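PDB 1VYF: 14 kDa fatty acid-binding protein from Schistosoma mansoni, which binds long-chain fatty acids such as oleic and arachidonic acid inside a beta-barrel and may transport them in the cytoplasm. Local coordinates for residues T41-M46 with L54-F59; K50-T55 with S63-F68. One frame throughout, in Å; residues are numbered along the deposited sequence.

Contact 1. Residues T41-M46 with L54-F59; sequences TVTFTM and LTESTF
Thr43 and Leu54 form an antiparallel hydrogen-bonded pair. Thr43 N donates to Leu54 O at 2.8 Å, and Leu54 N returns a bond to Thr43 O. Thr41 and Glu56 make the same double exchange; there Glu56 N meets Thr41 O at 2.9 Å. Between these pairs lies the non-hydrogen-bonded pair Val42 and Thr55. Its side chains run alongside each other on the inner face. Val42 CG2 comes within 4.0 Å of Thr55 OG1. Val42 CA also approaches Leu54 O at 3.2 Å, as a CA-H...O contact.

This is the open end of the hairpin of strands 41-47 and 50-56 in the fatty-acid binding protein barrel. The inner face lines the ligand cavity: the Thr55 side chain lies about 5 Å from the bound oleic acid, and the side chain of Val42 about 4 Å from that of Tyr131, a ligand-binding residue.

On the other face a water joins the strands. It is hydrogen-bonded to Thr43 OG1 at 2.7 Å and lies within donating distance of Glu56 OE1 and Leu54 O, though it need not serve every acceptor near it at once. Glu56 CG lies anti to its carbonyl carbon (chi1 -62°), and the extended chain beyond carries the carboxylate to this water. Farther out, strand 8-16 flanks strand 41-47, and backbone hydrogen bonds pair Trp10 with Val42 and Gly8 with Phe44.

Contact 2. Residues K50-T55 with S63-F68; sequences KMTMLT and SCTFKF
The beta hairpin of strands 50-56 and 62-66 forms part of the barrel wall. Met51 and Phe66 are one hydrogen-bonded pair: Phe66 N meets Met51 O at 2.9 Å. Met53 and Cys64 are the next, with Met53 N to Cys64 O at 3.0 Å.

On the inner face Phe66 takes chi1 51°, with CG between its backbone N and carbonyl carbon. This turns the ring toward Met51, whose carbonyl O sits over one face near the rim. The Met51 side chain runs beside the ring, CB to Phe66 CE2 at 3.7 Å. Met51 SD makes oblique Met-aromatic contacts with two rings, 4.8 Å from the Phe66 centroid and a little farther from that of Phe68. Phe68 CE1 lies in plane at the Phe66 ring edge. Cys64 SG packs on Met53 CB at 4.1 Å.

On the outer face Thr52 OG1 and Thr65 OG1 share a short hydrogen bond of 2.6 Å; either could donate. Lys50 crosses Thr65 at about a right angle, its CD at 3.9 Å from Thr65 CG2.

Residues pointing by turns outward and inward on neighbouring hairpin strands are the pattern of an antiparallel beta-barrel wall, here that of the fatty-acid binding protein fold.

In the fold
Both contacts are surface contacts in the barrel wall, though Val42 in contact 1, and Met51 and Phe66 in contact 2, are buried on the inner face. Strand 50-56 serves both, with Leu54 and Thr55 in each. Contact 1 joins the C-terminal end of that strand to strand 41-47. Contact 2 joins most of its length to strand 62-66, the outermost strand on that side of the sheet. Contact 1 relies mainly on backbone bonds and a water. Contact 2 buries about twice the surface and adds methionine, cysteine and phenylalanine packing inside. The contacts also meet directly: Met53 packs on Val42 and Phe44, and Met46 on Phe68. The Met53 side chain lies about 5 Å from the oleic acid.

Contact 1. Residues T41-M46 with L54-F59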
loop_
_atom_site.group_PDB
_atom_site.type_symbol
_atom_site.label_atom_id
_atom_site.label_comp_id
_atom_site.label_asym_id
_atom_site.label_seq_id
_atom_site.Cartn_x
_atom_site.Cartn_y
_atom_site.Cartn_z
ATOM N N THR A 41 9.646 5.016 1.637
ATOM C CA THR A 41 9.192 6.121 0.823
ATOM C C THR A 41 8.405 5.613 -0.390
ATOM O O THR A 41 8.807 4.678 -1.048
ATOM C CB THR A 41 10.406 6.921 0.398
ATOM O OG1 THR A 41 10.911 7.611 1.541
ATOM C CG2 THR A 41 10.048 8.056 -0.583
ATOM N N VAL A 42 7.256 6.223 -0.652
ATOM C CA VAL A 42 6.337 5.798 -1.708
ATOM C C VAL A 42 6.164 6.965 -2.706
ATOM O O VAL A 42 5.937 8.095 -2.334
ATOM C CB VAL A 42 4.994 5.316 -1.139
ATOM C CG1 VAL A 42 4.032 4.903 -2.235
ATOM C CG2 VAL A 42 5.203 4.126 -0.206
ATOM N N THR A 43 6.334 6.671 -3.979
ATOM C CA THR A 43 6.212 7.661 -5.037
ATOM C C THR A 43 5.049 7.265 -5.940
ATOM O O THR A 43 4.978 6.141 -6.405
ATOM C CB THR A 43 7.522 7.731 -5.852
ATOM O OG1 THR A 43 8.631 8.064 -5.002
ATOM C CG2 THR A 43 7.495 8.850 -6.902
ATOM N N PHE A 44 4.163 8.202 -6.248
ATOM C CA PHE A 44 3.087 7.952 -7.220
ATOM C C PHE A 44 3.314 8.816 -8.468
ATOM O O PHE A 44 3.607 9.992 -8.357
ATOM C CB PHE A 44 1.708 8.328 -6.662
ATOM C CG PHE A 44 1.226 7.425 -5.547
ATOM C CD1 PHE A 44 1.525 7.702 -4.238
ATOM C CD2 PHE A 44 0.459 6.304 -5.827
ATOM C CE1 PHE A 44 1.083 6.844 -3.200
ATOM C CE2 PHE A 44 0.018 5.443 -4.789
ATOM C CZ PHE A 44 0.324 5.732 -3.488
ATOM N N THR A 45 3.159 8.219 -9.636
ATOM C CA THR A 45 3.048 8.984 -10.892
ATOM C C THR A 45 1.820 8.476 -11.621
ATOM O O THR A 45 1.372 7.354 -11.401
ATOM C CB THR A 45 4.311 8.836 -11.769
ATOM O OG1 THR A 45 4.426 7.493 -12.247
ATOM C CG2 THR A 45 5.542 9.012 -10.966
ATOM N N MET A 46 1.240 9.324 -12.464
ATOM C CA MET A 46 0.049 8.967 -13.238
ATOM C C MET A 46 0.380 9.272 -14.701
ATOM O O MET A 46 0.637 10.429 -15.051
ATOM C CB MET A 46 -1.181 9.761 -12.755
ATOM C CG MET A 46 -2.497 9.397 -13.447
ATOM S SD MET A 46 -3.217 7.812 -12.982
ATOM C CE MET A 46 -4.741 8.294 -12.275
ATOM N N LEU A 54 5.780 3.370 -6.603
ATOM C CA LEU A 54 7.102 2.838 -6.287
ATOM C C LEU A 54 7.305 2.888 -4.793
ATOM O O LEU A 54 7.135 3.946 -4.198
ATOM C CB LEU A 54 8.181 3.700 -6.951
ATOM C CG LEU A 54 9.654 3.534 -6.583
ATOM C CD1 LEU A 54 10.176 2.169 -7.033
ATOM C CD2 LEU A 54 10.440 4.629 -7.219
ATOM N N THR A 55 7.681 1.764 -4.193
ATOM C CA THR A 55 8.047 1.691 -2.773
ATOM C C THR A 55 9.551 1.448 -2.616
ATOM O O THR A 55 10.087 0.512 -3.186
ATOM C CB THR A 55 7.228 0.559 -2.132
ATOM O OG1 THR A 55 5.820 0.826 -2.304
ATOM C CG2 THR A 55 7.393 0.526 -0.608
ATOM N N GLU A 56 10.231 2.291 -1.855
ATOM C CA GLU A 56 11.657 2.173 -1.645
ATOM C C GLU A 56 11.937 2.045 -0.152
ATOM O O GLU A 56 11.368 2.757 0.667
ATOM C CB GLU A 56 12.393 3.381 -2.237
ATOM C CG GLU A 56 12.222 3.497 -3.745
ATOM C CD GLU A 56 12.782 4.787 -4.288
ATOM O OE1 GLU A 56 12.367 5.892 -3.850
ATOM O OE2 GLU A 56 13.668 4.701 -5.143
ATOM N N SER A 57 12.790 1.093 0.194
ATOM C CA SER A 57 13.209 0.889 1.583
ATOM C C SER A 57 14.542 0.157 1.587
ATOM O O SER A 57 15.000 -0.319 0.557
ATOM C CB SER A 57 12.178 0.093 2.365
ATOM O OG SER A 57 12.152 -1.279 2.008
ATOM N N THR A 58 15.155 0.074 2.752
ATOM C CA THR A 58 16.379 -0.729 2.927
ATOM C C THR A 58 16.132 -2.202 2.673
ATOM O O THR A 58 17.053 -2.939 2.364
ATOM C CB THR A 58 16.939 -0.560 4.350
ATOM O OG1 THR A 58 15.921 -0.862 5.323
ATOM C CG2 THR A 58 17.320 0.864 4.614
ATOM N N PHE A 59 14.891 -2.637 2.821
ATOM C CA PHE A 59 14.527 -4.037 2.677
ATOM C C PHE A 59 14.426 -4.420 1.217
ATOM O O PHE A 59 15.108 -5.324 0.763
ATOM C CB PHE A 59 13.191 -4.308 3.367
ATOM C CG PHE A 59 12.686 -5.716 3.194
ATOM C CD1 PHE A 59 11.409 -5.951 2.726
ATOM C CD2 PHE A 59 13.497 -6.803 3.493
ATOM C CE1 PHE A 59 10.928 -7.243 2.558
ATOM C CE2 PHE A 59 13.018 -8.102 3.336
ATOM C CZ PHE A 59 11.728 -8.315 2.862
HETATM O O HOH W 1 9.619 5.894 -3.638
#

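Contact 2. Residues K50-T55 with S63-F68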
loop_
_atom_site.group_PDB
_atom_site.type_symbol
_atom_site.label_atom_id
_atom_site.label_comp_id
_atom_site.label_asym_id
_atom_site.label_seq_id
_atom_site.Cartn_x
_atom_site.Cartn_y
_atom_site.Cartn_z
ATOM N N LYS A 50 -2.901 4.780 -16.559
ATOM C CA LYS A 50 -2.118 3.953 -15.638
ATOM C C LYS A 50 -1.528 4.767 -14.507
ATOM O O LYS A 50 -0.975 5.828 -14.740
ATOM C CB LYS A 50 -0.966 3.279 -16.395
ATOM C CG LYS A 50 -1.419 2.409 -17.587
ATOM C CD LYS A 50 -0.768 1.020 -17.581
ATOM C CE LYS A 50 -1.653 -0.020 -16.853
ATOM N NZ LYS A 50 -1.041 -1.397 -16.733
ATOM N N MET A 51 -1.625 4.243 -13.283
ATOM C CA MET A 51 -0.900 4.766 -12.134
ATOM C C MET A 51 0.233 3.815 -11.774
ATOM O O MET A 51 0.073 2.598 -11.873
ATOM C CB MET A 51 -1.841 4.857 -10.942
ATOM C CG MET A 51 -1.194 5.376 -9.681
ATOM S SD MET A 51 -2.452 5.749 -8.408
ATOM C CE MET A 51 -2.364 7.443 -8.356
ATOM N N THR A 52 1.352 4.378 -11.339
ATOM C CA THR A 52 2.487 3.617 -10.838
ATOM C C THR A 52 2.855 4.033 -9.418
ATOM O O THR A 52 3.055 5.211 -9.137
ATOM C CB THR A 52 3.701 3.751 -11.800
ATOM O OG1 THR A 52 3.375 3.139 -13.058
ATOM C CG2 THR A 52 4.884 2.922 -11.301
ATOM N N MET A 53 2.940 3.042 -8.530
ATOM C CA MET A 53 3.398 3.260 -7.169
ATOM C C MET A 53 4.762 2.600 -6.946
ATOM O O MET A 53 4.898 1.419 -7.097
ATOM C CB MET A 53 2.364 2.666 -6.208
ATOM C CG MET A 53 2.671 2.930 -4.743
ATOM S SD MET A 53 1.345 2.238 -3.654
ATOM C CE MET A 53 2.129 0.754 -3.140
ATOM N N LEU A 54 5.780 3.370 -6.603
ATOM C CA LEU A 54 7.102 2.838 -6.287
ATOM C C LEU A 54 7.305 2.888 -4.793
ATOM O O LEU A 54 7.135 3.946 -4.198
ATOM C CB LEU A 54 8.181 3.700 -6.951
ATOM C CG LEU A 54 9.654 3.534 -6.583
ATOM C CD1 LEU A 54 10.176 2.169 -7.033
ATOM C CD2 LEU A 54 10.440 4.629 -7.219
ATOM N N THR A 55 7.681 1.764 -4.193
ATOM C CA THR A 55 8.047 1.691 -2.773
ATOM C C THR A 55 9.551 1.448 -2.616
ATOM O O THR A 55 10.087 0.512 -3.186
ATOM C CB THR A 55 7.228 0.559 -2.132
ATOM O OG1 THR A 55 5.820 0.826 -2.304
ATOM C CG2 THR A 55 7.393 0.526 -0.608
ATOM N N SER A 63 7.932 -1.864 -7.392
ATOM C CA SER A 63 7.037 -1.014 -8.173
ATOM C C SER A 63 5.825 -1.805 -8.684
ATOM O O SER A 63 5.957 -2.977 -9.006
ATOM C CB SER A 63 7.811 -0.455 -9.374
ATOM O OG SER A 63 6.917 0.157 -10.258
ATOM N N CYS A 64 4.651 -1.169 -8.765
ATOM C CA CYS A 64 3.488 -1.754 -9.456
ATOM C C CYS A 64 2.813 -0.699 -10.335
ATOM O O CYS A 64 2.822 0.481 -10.019
ATOM C CB CYS A 64 2.468 -2.395 -8.477
ATOM S SG CYS A 64 1.629 -1.167 -7.473
ATOM N N THR A 65 2.276 -1.141 -11.468
ATOM C CA THR A 65 1.609 -0.263 -12.429
ATOM C C THR A 65 0.241 -0.892 -12.710
ATOM O O THR A 65 0.135 -2.116 -12.851
ATOM C CB THR A 65 2.453 -0.094 -13.721
ATOM O OG1 THR A 65 3.715 0.546 -13.415
ATOM C CG2 THR A 65 1.794 0.872 -14.705
ATOM N N PHE A 66 -0.812 -0.073 -12.745
ATOM C CA PHE A 66 -2.175 -0.595 -12.872
ATOM C C PHE A 66 -3.147 0.392 -13.509
ATOM O O PHE A 66 -2.980 1.608 -13.439
ATOM C CB PHE A 66 -2.719 -1.018 -11.497
ATOM C CG PHE A 66 -2.575 0.039 -10.426
ATOM C CD1 PHE A 66 -1.435 0.090 -9.640
ATOM C CD2 PHE A 66 -3.555 0.992 -10.233
ATOM C CE1 PHE A 66 -1.281 1.071 -8.672
ATOM C CE2 PHE A 66 -3.411 1.974 -9.245
ATOM C CZ PHE A 66 -2.274 2.001 -8.470
ATOM N N LYS A 67 -4.160 -0.182 -14.150
ATOM C CA LYS A 67 -5.378 0.522 -14.525
ATOM C C LYS A 67 -6.415 0.280 -13.434
ATOM O O LYS A 67 -6.489 -0.820 -12.887
ATOM C CB LYS A 67 -5.894 -0.071 -15.834
ATOM C CG LYS A 67 -7.037 0.668 -16.458
ATOM C CD LYS A 67 -7.172 0.262 -17.950
ATOM C CE LYS A 67 -5.907 0.629 -18.734
ATOM N NZ LYS A 67 -4.919 -0.495 -18.813
ATOM N N PHE A 68 -7.197 1.298 -13.098
ATOM C CA PHE A 68 -8.246 1.147 -12.086
ATOM C C PHE A 68 -9.317 0.147 -12.560
ATOM O O PHE A 68 -9.725 0.215 -13.708
ATOM C CB PHE A 68 -8.878 2.512 -11.746
ATOM C CG PHE A 68 -7.919 3.505 -11.153
ATOM C CD1 PHE A 68 -7.234 3.219 -9.976
ATOM C CD2 PHE A 68 -7.698 4.729 -11.761
ATOM C CE1 PHE A 68 -6.361 4.122 -9.436
ATOM C CE2 PHE A 68 -6.813 5.633 -11.222
ATOM C CZ PHE A 68 -6.139 5.326 -10.054
#